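Local coordinates for ferripyochelin binding protein (PDB 2FKO) that is probably a zinc-dependent carbonic anhydrase of the gamma class, folding as a left-handed beta-helix that assembles into a trimer, at residues V58-S63 / I80-M85. Numbering follows the deposited sequence.
Sequences VQDNVS and IGHNAM. With ZN (zinc ion), chain B.
Q59 and H82 each set CG beside their own backbone N (chi1 -63° and -48°), and Q59 then runs extended beyond CG, which brings OE1 over one face of the imidazole, the amide plane tilted 60° from the ring. This OE1 lies 2.9 Å above the ring plane, over the centre, and takes a weak hydrogen bond from H82 N. D60 approaches at the ring edge, its carboxylate nearly coplanar with the imidazole; H82 ND1 gives D60 OD2 a short (2.7 Å) but strongly bent and therefore weak hydrogen bond, while NE2 binds zinc at 2.0 Å. This second-shell carboxylate probably helps set the ring's rotation; its stronger partner is R44 of the second subunit, in a salt bridge, and H65 and H87 of that subunit share the metal. An alanine at Q59 would probably lose the oxygen over the H82 ring and leave H82 N without this acceptor. Straight backbone bonds hold the two type II turns in parallel register: Q59 N to I80 O (3.0 Å), N83 N to D60 O (2.8 Å). Inside, V62 CG1 meets I80 CG2 at 3.5 Å. The contact joins successive corners of the left-handed beta-helix, between strands 57-58 and 79-80 and strands 63-65 and 85-87, with Y159 of helix 146-169 touching both Q59 and H82.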
loop_
_atom_site.group_PDB
_atom_site.type_symbol
_atom_site.label_atom_id
_atom_site.label_comp_id
_atom_site.label_asym_id
_atom_site.label_seq_id
_atom_site.Cartn_x
_atom_site.Cartn_y
_atom_site.Cartn_z
ATOM N N VAL A 58 2.272 -6.801 -12.063
ATOM C CA VAL A 58 2.603 -5.975 -10.911
ATOM C C VAL A 58 1.239 -5.424 -10.493
ATOM O O VAL A 58 0.731 -4.466 -11.081
ATOM C CB VAL A 58 3.550 -4.829 -11.307
ATOM C CG1 VAL A 58 4.042 -4.105 -10.059
ATOM C CG2 VAL A 58 4.724 -5.384 -12.105
ATOM N N GLN A 59 0.651 -6.043 -9.478
ATOM C CA GLN A 59 -0.686 -5.682 -9.025
ATOM C C GLN A 59 -0.912 -4.333 -8.344
ATOM O O GLN A 59 0.021 -3.559 -8.119
ATOM C CB GLN A 59 -1.232 -6.832 -8.174
ATOM C CG GLN A 59 -1.375 -8.101 -9.013
ATOM C CD GLN A 59 -1.743 -9.327 -8.210
ATOM O OE1 GLN A 59 -2.275 -9.225 -7.106
ATOM N NE2 GLN A 59 -1.474 -10.501 -8.768
ATOM N N ASP A 60 -2.180 -4.066 -8.042
ATOM C CA ASP A 60 -2.628 -2.816 -7.433
ATOM C C ASP A 60 -1.858 -2.375 -6.191
ATOM O O ASP A 60 -1.549 -3.175 -5.306
ATOM C CB ASP A 60 -4.115 -2.922 -7.080
ATOM C CG ASP A 60 -4.901 -3.742 -8.094
ATOM O OD1 ASP A 60 -5.477 -3.165 -9.041
ATOM O OD2 ASP A 60 -4.931 -4.978 -7.942
ATOM N N ASN A 61 -1.560 -1.084 -6.138
ATOM C CA ASN A 61 -0.859 -0.487 -5.009
ATOM C C ASN A 61 0.503 -1.054 -4.623
ATOM O O ASN A 61 0.941 -0.867 -3.485
ATOM C CB ASN A 61 -1.765 -0.485 -3.772
ATOM C CG ASN A 61 -2.811 0.611 -3.819
ATOM O OD1 ASN A 61 -2.480 1.794 -3.876
ATOM N ND2 ASN A 61 -4.083 0.223 -3.797
ATOM N N VAL A 62 1.191 -1.743 -5.531
ATOM C CA VAL A 62 2.575 -2.268 -5.368
ATOM C C VAL A 62 3.551 -1.183 -5.559
ATOM O O VAL A 62 3.287 -0.315 -6.405
ATOM C CB VAL A 62 2.700 -3.504 -6.332
ATOM C CG1 VAL A 62 4.101 -4.033 -6.355
ATOM C CG2 VAL A 62 1.666 -4.556 -6.000
ATOM N N SER A 63 4.718 -1.255 -4.932
ATOM C CA SER A 63 5.811 -0.351 -5.258
ATOM C C SER A 63 7.046 -1.168 -5.618
ATOM O O SER A 63 7.335 -2.185 -4.984
ATOM C CB SER A 63 6.145 0.554 -4.065
ATOM O OG SER A 63 5.052 1.382 -3.704
ATOM N N ILE A 80 3.285 -10.336 -8.762
ATOM C CA ILE A 80 3.599 -9.479 -7.625
ATOM C C ILE A 80 2.267 -9.050 -7.043
ATOM O O ILE A 80 1.580 -8.191 -7.593
ATOM C CB ILE A 80 4.440 -8.257 -8.051
ATOM C CG1 ILE A 80 5.696 -8.739 -8.790
ATOM C CG2 ILE A 80 4.862 -7.458 -6.813
ATOM C CD1 ILE A 80 6.610 -7.637 -9.292
ATOM N N GLY A 81 1.908 -9.687 -5.933
ATOM C CA GLY A 81 0.638 -9.434 -5.279
ATOM C C GLY A 81 0.319 -8.023 -4.835
ATOM O O GLY A 81 1.203 -7.199 -4.600
ATOM N N HIS A 82 -0.980 -7.763 -4.719
ATOM C CA HIS A 82 -1.498 -6.467 -4.294
ATOM C C HIS A 82 -0.746 -5.922 -3.089
ATOM O O HIS A 82 -0.467 -6.651 -2.138
ATOM C CB HIS A 82 -2.969 -6.590 -3.889
ATOM C CG HIS A 82 -3.816 -7.336 -4.870
ATOM N ND1 HIS A 82 -4.351 -6.743 -5.994
ATOM C CD2 HIS A 82 -4.248 -8.619 -4.879
ATOM C CE1 HIS A 82 -5.079 -7.629 -6.650
ATOM N NE2 HIS A 82 -5.033 -8.774 -5.995
ATOM N N ASN A 83 -0.426 -4.633 -3.138
ATOM C CA ASN A 83 0.237 -3.953 -2.036
ATOM C C ASN A 83 1.605 -4.482 -1.623
ATOM O O ASN A 83 2.098 -4.124 -0.552
ATOM C CB ASN A 83 -0.696 -3.935 -0.814
ATOM C CG ASN A 83 -1.958 -3.113 -1.050
ATOM O OD1 ASN A 83 -2.134 -2.039 -0.472
ATOM N ND2 ASN A 83 -2.837 -3.612 -1.911
ATOM N N ALA A 84 2.222 -5.320 -2.455
ATOM C CA ALA A 84 3.543 -5.849 -2.128
ATOM C C ALA A 84 4.590 -4.784 -2.452
ATOM O O ALA A 84 4.273 -3.755 -3.046
ATOM C CB ALA A 84 3.821 -7.129 -2.918
ATOM N N MET A 85 5.836 -5.030 -2.065
ATOM C CA MET A 85 6.899 -4.061 -2.323
ATOM C C MET A 85 8.220 -4.782 -2.597
ATOM O O MET A 85 8.696 -5.556 -1.775
ATOM C CB MET A 85 7.031 -3.129 -1.114
ATOM C CG MET A 85 7.757 -1.808 -1.370
ATOM S SD MET A 85 9.542 -1.959 -1.616
ATOM C CE MET A 85 9.753 -0.955 -3.101
HETATM ZN ZN ZN B . -6.088 -10.283 -6.832
HETATM O O HOH W 1 -5.074 -11.182 -8.034
#